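PDB 1JAK: beta-N-acetylhexosaminidase from Streptomyces plicatus, which hydrolyses terminal non-reducing N-acetyl-beta-hexosamine residues from glycosides, probably by substrate-assisted catalysis as a family 20 glycoside hydrolase with an alpha/beta barrel. Local coordinates for residues A[447-450]-A[451-454]; A[169-172]-A[173-177]; A[255-258]-A[259-263]. One frame throughout, in Å; residues are numbered along the deposited sequence.

All three contacts follow C-terminal ends of strands in the catalytic alpha/beta barrel. Contacts 1 and 2 come after the neighbouring strands 440-447 and 159-165, and they touch through His169. Contact 3 follows strand 246-250, and its centre lies about 19 Å from that of contact 1. Contacts 1 and 3 are buried: contact 1 carries Trp448 and Glu450 of the inhibitor pocket, contact 3 His256. Contact 2 is partly buried. Contact 1 is a turn with a water, a ligand-binding carboxylate and an indole face. Contacts 2 and 3 are helix starts with backbone bonds of the first turn. Contact 2 adds a glutamate that bonds the N-cap N-H, whereas the N-cap threonine of contact 3 makes no capping bond.

Contact 1 (A[447-450]-A[451-454]); sequences LWTE and TLSD. With IFG ((2R,3R,4S,5R)-2-acetamido-3,4-dihydroxy-5-hydroxymethyl-piperidine), chain F.
Thr449 O takes two donors: a weak bond from Leu452 N at 3.3 Å, and the ring nitrogen ND1 of His169. The first closes a type I beta turn over Glu450 and Thr451, just after strand 440-447. A water ties the turn to the residue before it. It donates to Trp448 O at 2.8 Å and accepts from Thr451 N at 3.0 Å. Leu452 CD1 meets Leu447 CD1 at 3.7 Å, and the two leucines cross at about a right angle. The turn carries two residues of the inhibitor pocket. The Trp448 indole stacks one face against the piperidine, with IFG C3 3.4 Å above the ring plane and over its centre. The Glu450 chain is bent by its rotation about CB-CG (chi2 91°), which swings its carboxylate away from the turn and to the ligand. There OE2 accepts a very short bond of 2.5 Å from IFG O4. Arg168 forms a long, weak ion pair with the same OE2 and also bonds the ligand. An aromatic face and a carboxylate at the O4 hydroxyl imply that this turn reads both a face and a hydroxyl of the bound azasugar, consistent with recognition of the substrate sugar.

Contact 2 (A[169-172]-A[173-177]); sequences HFFG and VDEVK
Glu175 reaches back over Phe171 and Gly172 to bond the N-H of Gly172, the N-cap of helix 173-184, which follows the first strand of the alpha/beta barrel. This is one half of a capping box: the N3 glutamate accepts the N-H of the N-cap residue, and Gly172 has no side chain to make the reciprocal bond. CB of Glu175 lies 3.6 Å from Gly172 O and also touches CB of Phe171. CG stands beside the backbone N (chi1 -62°) and the chain then runs straight on, so that it carries CD back along the loop. CD lies 4.0 Å from CD2 of the Phe171 ring. At the tip, OE1 accepts the bond from Gly172 N at 3.0 Å through its anti lone pair. The N-H points at it only moderately straight, at 147°. The same oxygen sits 3.2 Å from Phe171 CA and obliquely to the ring. The Phe171 and Glu175 side chains cross at about a right angle, with ring and carboxylate planes 47° apart. Phe171 also packs on Leu458 of helix 455-462, and Glu175 touches Pro455 at the start of the same helix. The first helical turn also has its backbone bond, from Val176 N to Gly172 O at 2.9 Å. Val176 is buried and rests on Ile236 of helix 230-242. Its CG2 lies 3.6 Å from Phe171 O, a carbonyl oxygen that is also hydrogen-bonded to Tyr228 OH.

Contact 3 (A[255-258]-A[259-263]); sequences GHTN and AALAS
The tight part of the contact is the backbone, where Leu261 N donates to Thr257 O at 3.0 Å, almost straight at 172°. Ala260 N adds a weak, bent bond to the same oxygen. The leucine side chain closes over this carbonyl too, with CG only 3.3 Å from Thr257 O. One residue on, Ala262 N donates to Asn258 O at 2.7 Å, and the methyl CB of Ala262 presses to 3.2 Å of that oxygen. This is the first turn of the short helix 258-263, which sits in the loop after the third barrel strand, 246-250. Thr257 is its N-cap by position, but its hydroxyl makes no capping bond. OG1 lies between the backbone N and the carbonyl carbon (chi1 44°) and is hydrogen-bonded to Pro254 O, back along the loop. The helix start finds a side-chain acceptor elsewhere: Asn258 N bonds Asp198 OD1. Side-chain to side-chain packing across the turn is looser, though it is buried as well. Thr257 OG1 and Leu261 CD1 are 3.7 Å apart. Asn258 ND2 stays 4.2 Å from Ala262 CB. CG of Asn258 stands anti to the backbone N (chi1 -168°), and ND2 is hydrogen-bonded to Pro275 O. His256, just before the turn, touches the inhibitor. Its NE2 is hydrogen-bonded to Glu320 and its ND1 to Asp197.

Contact 1 (A[447-450]-A[451-454])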
# COMPACT_ATOMS: atom_id res chain seq x y z
N LEU A 447 2.45 2.25 7.30
CA LEU A 447 2.54 3.59 7.87
C LEU A 447 1.69 3.61 9.13
O LEU A 447 0.46 3.70 9.08
CB LEU A 447 2.04 4.65 6.88
CG LEU A 447 2.08 6.10 7.37
CD1 LEU A 447 3.48 6.45 7.88
CD2 LEU A 447 1.68 7.04 6.23
N TRP A 448 2.36 3.49 10.28
CA TRP A 448 1.70 3.50 11.58
C TRP A 448 1.44 4.95 11.97
O TRP A 448 2.21 5.84 11.62
CB TRP A 448 2.58 2.79 12.60
CG TRP A 448 2.81 1.36 12.22
CD1 TRP A 448 3.94 0.82 11.66
CD2 TRP A 448 1.87 0.28 12.33
NE1 TRP A 448 3.75 -0.52 11.41
CE2 TRP A 448 2.49 -0.87 11.81
CE3 TRP A 448 0.56 0.19 12.81
CZ2 TRP A 448 1.84 -2.11 11.76
CZ3 TRP A 448 -0.09 -1.04 12.77
CH2 TRP A 448 0.55 -2.18 12.25
N THR A 449 0.36 5.19 12.71
CA THR A 449 0.03 6.57 13.03
C THR A 449 0.02 7.07 14.48
O THR A 449 -0.68 8.02 14.80
CB THR A 449 -1.31 6.95 12.37
OG1 THR A 449 -2.34 6.04 12.77
CG2 THR A 449 -1.18 6.89 10.85
N GLU A 450 0.82 6.45 15.35
CA GLU A 450 0.87 6.93 16.73
C GLU A 450 1.21 8.42 16.77
O GLU A 450 0.71 9.15 17.62
CB GLU A 450 1.95 6.18 17.53
CG GLU A 450 1.52 4.85 18.10
CD GLU A 450 1.80 3.68 17.19
OE1 GLU A 450 2.03 3.89 15.98
OE2 GLU A 450 1.79 2.54 17.69
N THR A 451 2.06 8.86 15.84
CA THR A 451 2.52 10.25 15.80
C THR A 451 1.98 11.13 14.67
O THR A 451 2.34 12.30 14.58
CB THR A 451 4.06 10.31 15.70
OG1 THR A 451 4.47 9.95 14.38
CG2 THR A 451 4.70 9.36 16.70
N LEU A 452 1.12 10.57 13.83
CA LEU A 452 0.59 11.31 12.67
C LEU A 452 -0.91 11.52 12.76
O LEU A 452 -1.67 10.56 12.84
CB LEU A 452 0.95 10.53 11.40
CG LEU A 452 2.41 10.06 11.39
CD1 LEU A 452 2.66 9.12 10.23
CD2 LEU A 452 3.35 11.26 11.32
N SER A 453 -1.34 12.78 12.72
CA SER A 453 -2.75 13.10 12.83
C SER A 453 -3.38 13.81 11.64
O SER A 453 -4.59 14.07 11.64
CB SER A 453 -2.99 13.91 14.10
OG SER A 453 -2.20 15.08 14.11
N ASP A 454 -2.60 14.16 10.62
CA ASP A 454 -3.18 14.80 9.45
C ASP A 454 -2.52 14.33 8.17
O ASP A 454 -1.39 13.82 8.18
CB ASP A 454 -3.12 16.33 9.57
CG ASP A 454 -1.72 16.88 9.47
OD1 ASP A 454 -1.06 16.64 8.44
OD2 ASP A 454 -1.28 17.56 10.43
N1 IFG F . 4.69 -2.37 16.21
C2 IFG F . 3.21 -2.55 16.18
C3 IFG F . 2.39 -1.40 15.47
C4 IFG F . 2.95 0.01 15.74
C5 IFG F . 4.44 0.02 15.42
C6 IFG F . 5.15 1.36 15.58
C7 IFG F . 3.42 -4.15 14.33
C8 IFG F . 3.13 -5.43 13.57
C9 IFG F . 5.24 -1.01 16.24
N2 IFG F . 2.89 -3.85 15.55
O7 IFG F . 4.20 -3.37 13.79
O3 IFG F . 1.04 -1.46 15.89
O4 IFG F . 2.77 0.32 17.13
O6 IFG F . 6.34 1.42 14.80
O HOH W 1 3.47 7.43 13.61

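Contact 2 (A[169-172]-A[173-177])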
# COMPACT_ATOMS: atom_id res chain seq x y z
N HIS A 169 -4.71 7.06 14.83
CA HIS A 169 -5.37 8.32 14.53
C HIS A 169 -6.29 7.96 13.38
O HIS A 169 -5.88 7.30 12.43
CB HIS A 169 -4.40 9.43 14.10
CG HIS A 169 -3.71 10.10 15.25
ND1 HIS A 169 -2.45 9.75 15.67
CD2 HIS A 169 -4.11 11.10 16.08
CE1 HIS A 169 -2.10 10.50 16.70
NE2 HIS A 169 -3.09 11.33 16.97
N PHE A 170 -7.55 8.36 13.49
CA PHE A 170 -8.52 8.05 12.45
C PHE A 170 -8.40 8.99 11.26
O PHE A 170 -8.14 10.18 11.41
CB PHE A 170 -9.94 8.13 13.01
CG PHE A 170 -11.02 7.80 12.01
CD1 PHE A 170 -11.14 6.51 11.51
CD2 PHE A 170 -11.90 8.79 11.57
CE1 PHE A 170 -12.13 6.20 10.57
CE2 PHE A 170 -12.89 8.49 10.64
CZ PHE A 170 -13.01 7.20 10.14
N PHE A 171 -8.57 8.43 10.07
CA PHE A 171 -8.55 9.20 8.83
C PHE A 171 -9.83 8.82 8.10
O PHE A 171 -10.10 7.63 7.90
CB PHE A 171 -7.31 8.87 8.00
CG PHE A 171 -6.03 9.37 8.62
CD1 PHE A 171 -5.34 8.60 9.55
CD2 PHE A 171 -5.57 10.65 8.33
CE1 PHE A 171 -4.20 9.10 10.19
CE2 PHE A 171 -4.43 11.16 8.96
CZ PHE A 171 -3.75 10.39 9.89
N GLY A 172 -10.61 9.82 7.72
CA GLY A 172 -11.87 9.58 7.04
C GLY A 172 -11.73 9.07 5.62
O GLY A 172 -10.64 8.99 5.07
N VAL A 173 -12.87 8.73 5.02
CA VAL A 173 -12.89 8.22 3.66
C VAL A 173 -12.09 9.09 2.69
O VAL A 173 -11.24 8.57 1.96
CB VAL A 173 -14.34 8.09 3.14
CG1 VAL A 173 -14.34 7.75 1.65
CG2 VAL A 173 -15.07 7.01 3.91
N ASP A 174 -12.33 10.39 2.69
CA ASP A 174 -11.61 11.27 1.77
C ASP A 174 -10.11 11.29 2.00
O ASP A 174 -9.34 11.40 1.05
CB ASP A 174 -12.18 12.69 1.82
CG ASP A 174 -13.56 12.78 1.22
OD1 ASP A 174 -13.91 11.92 0.38
OD2 ASP A 174 -14.30 13.73 1.56
N GLU A 175 -9.69 11.18 3.26
CA GLU A 175 -8.26 11.18 3.55
C GLU A 175 -7.65 9.85 3.11
O GLU A 175 -6.50 9.79 2.67
CB GLU A 175 -8.02 11.45 5.04
CG GLU A 175 -8.55 12.81 5.45
CD GLU A 175 -8.41 13.11 6.92
OE1 GLU A 175 -8.77 12.24 7.75
OE2 GLU A 175 -7.94 14.22 7.26
N VAL A 176 -8.43 8.77 3.21
CA VAL A 176 -7.94 7.47 2.78
C VAL A 176 -7.86 7.46 1.25
O VAL A 176 -6.94 6.89 0.68
CB VAL A 176 -8.85 6.33 3.28
CG1 VAL A 176 -8.42 5.00 2.67
CG2 VAL A 176 -8.78 6.25 4.80
N LYS A 177 -8.83 8.10 0.59
CA LYS A 177 -8.82 8.17 -0.87
C LYS A 177 -7.57 8.92 -1.30
O LYS A 177 -6.94 8.58 -2.31
CB LYS A 177 -10.06 8.89 -1.39
CG LYS A 177 -11.33 8.07 -1.30
CD LYS A 177 -12.51 8.81 -1.90
CE LYS A 177 -13.76 7.94 -1.91
NZ LYS A 177 -14.94 8.65 -2.48

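Contact 3 (A[255-258]-A[259-263])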
# COMPACT_ATOMS: atom_id res chain seq x y z
N GLY A 255 -3.98 -9.78 20.54
CA GLY A 255 -3.42 -8.58 21.13
C GLY A 255 -3.93 -7.34 20.40
O GLY A 255 -4.65 -7.47 19.41
N HIS A 256 -3.56 -6.15 20.89
CA HIS A 256 -3.99 -4.90 20.26
C HIS A 256 -5.50 -4.84 20.13
O HIS A 256 -6.05 -4.38 19.12
CB HIS A 256 -3.35 -4.77 18.88
CG HIS A 256 -1.90 -4.39 18.93
ND1 HIS A 256 -1.49 -3.10 19.19
CD2 HIS A 256 -0.78 -5.14 18.82
CE1 HIS A 256 -0.17 -3.07 19.23
NE2 HIS A 256 0.29 -4.29 19.01
N THR A 257 -6.18 -5.28 21.19
CA THR A 257 -7.63 -5.35 21.21
C THR A 257 -8.32 -4.47 22.25
O THR A 257 -9.49 -4.67 22.55
CB THR A 257 -8.08 -6.80 21.46
OG1 THR A 257 -7.27 -7.37 22.50
CG2 THR A 257 -7.91 -7.64 20.20
N ASN A 258 -7.62 -3.49 22.82
CA ASN A 258 -8.26 -2.69 23.85
C ASN A 258 -9.55 -1.99 23.44
O ASN A 258 -10.47 -1.88 24.24
CB ASN A 258 -7.31 -1.63 24.42
CG ASN A 258 -7.88 -0.99 25.68
OD1 ASN A 258 -7.91 -1.61 26.74
ND2 ASN A 258 -8.36 0.25 25.55
N ALA A 259 -9.63 -1.50 22.20
CA ALA A 259 -10.85 -0.80 21.78
C ALA A 259 -12.06 -1.72 21.93
O ALA A 259 -13.13 -1.28 22.37
CB ALA A 259 -10.72 -0.32 20.34
N ALA A 260 -11.90 -2.98 21.57
CA ALA A 260 -12.99 -3.95 21.69
C ALA A 260 -13.24 -4.28 23.16
O ALA A 260 -14.39 -4.31 23.61
CB ALA A 260 -12.66 -5.22 20.92
N LEU A 261 -12.16 -4.53 23.89
CA LEU A 261 -12.25 -4.87 25.30
C LEU A 261 -12.91 -3.77 26.12
O LEU A 261 -13.66 -4.05 27.06
CB LEU A 261 -10.85 -5.14 25.87
CG LEU A 261 -10.11 -6.35 25.30
CD1 LEU A 261 -8.67 -6.34 25.79
CD2 LEU A 261 -10.82 -7.63 25.71
N ALA A 262 -12.63 -2.52 25.76
CA ALA A 262 -13.20 -1.38 26.47
C ALA A 262 -14.69 -1.22 26.18
O ALA A 262 -15.42 -0.61 26.96
CB ALA A 262 -12.46 -0.10 26.09
N SER A 263 -15.12 -1.78 25.06
CA SER A 263 -16.52 -1.68 24.64
C SER A 263 -17.42 -2.75 25.24
O SER A 263 -18.62 -2.52 25.41
CB SER A 263 -16.60 -1.75 23.11
OG SER A 263 -15.86 -0.69 22.52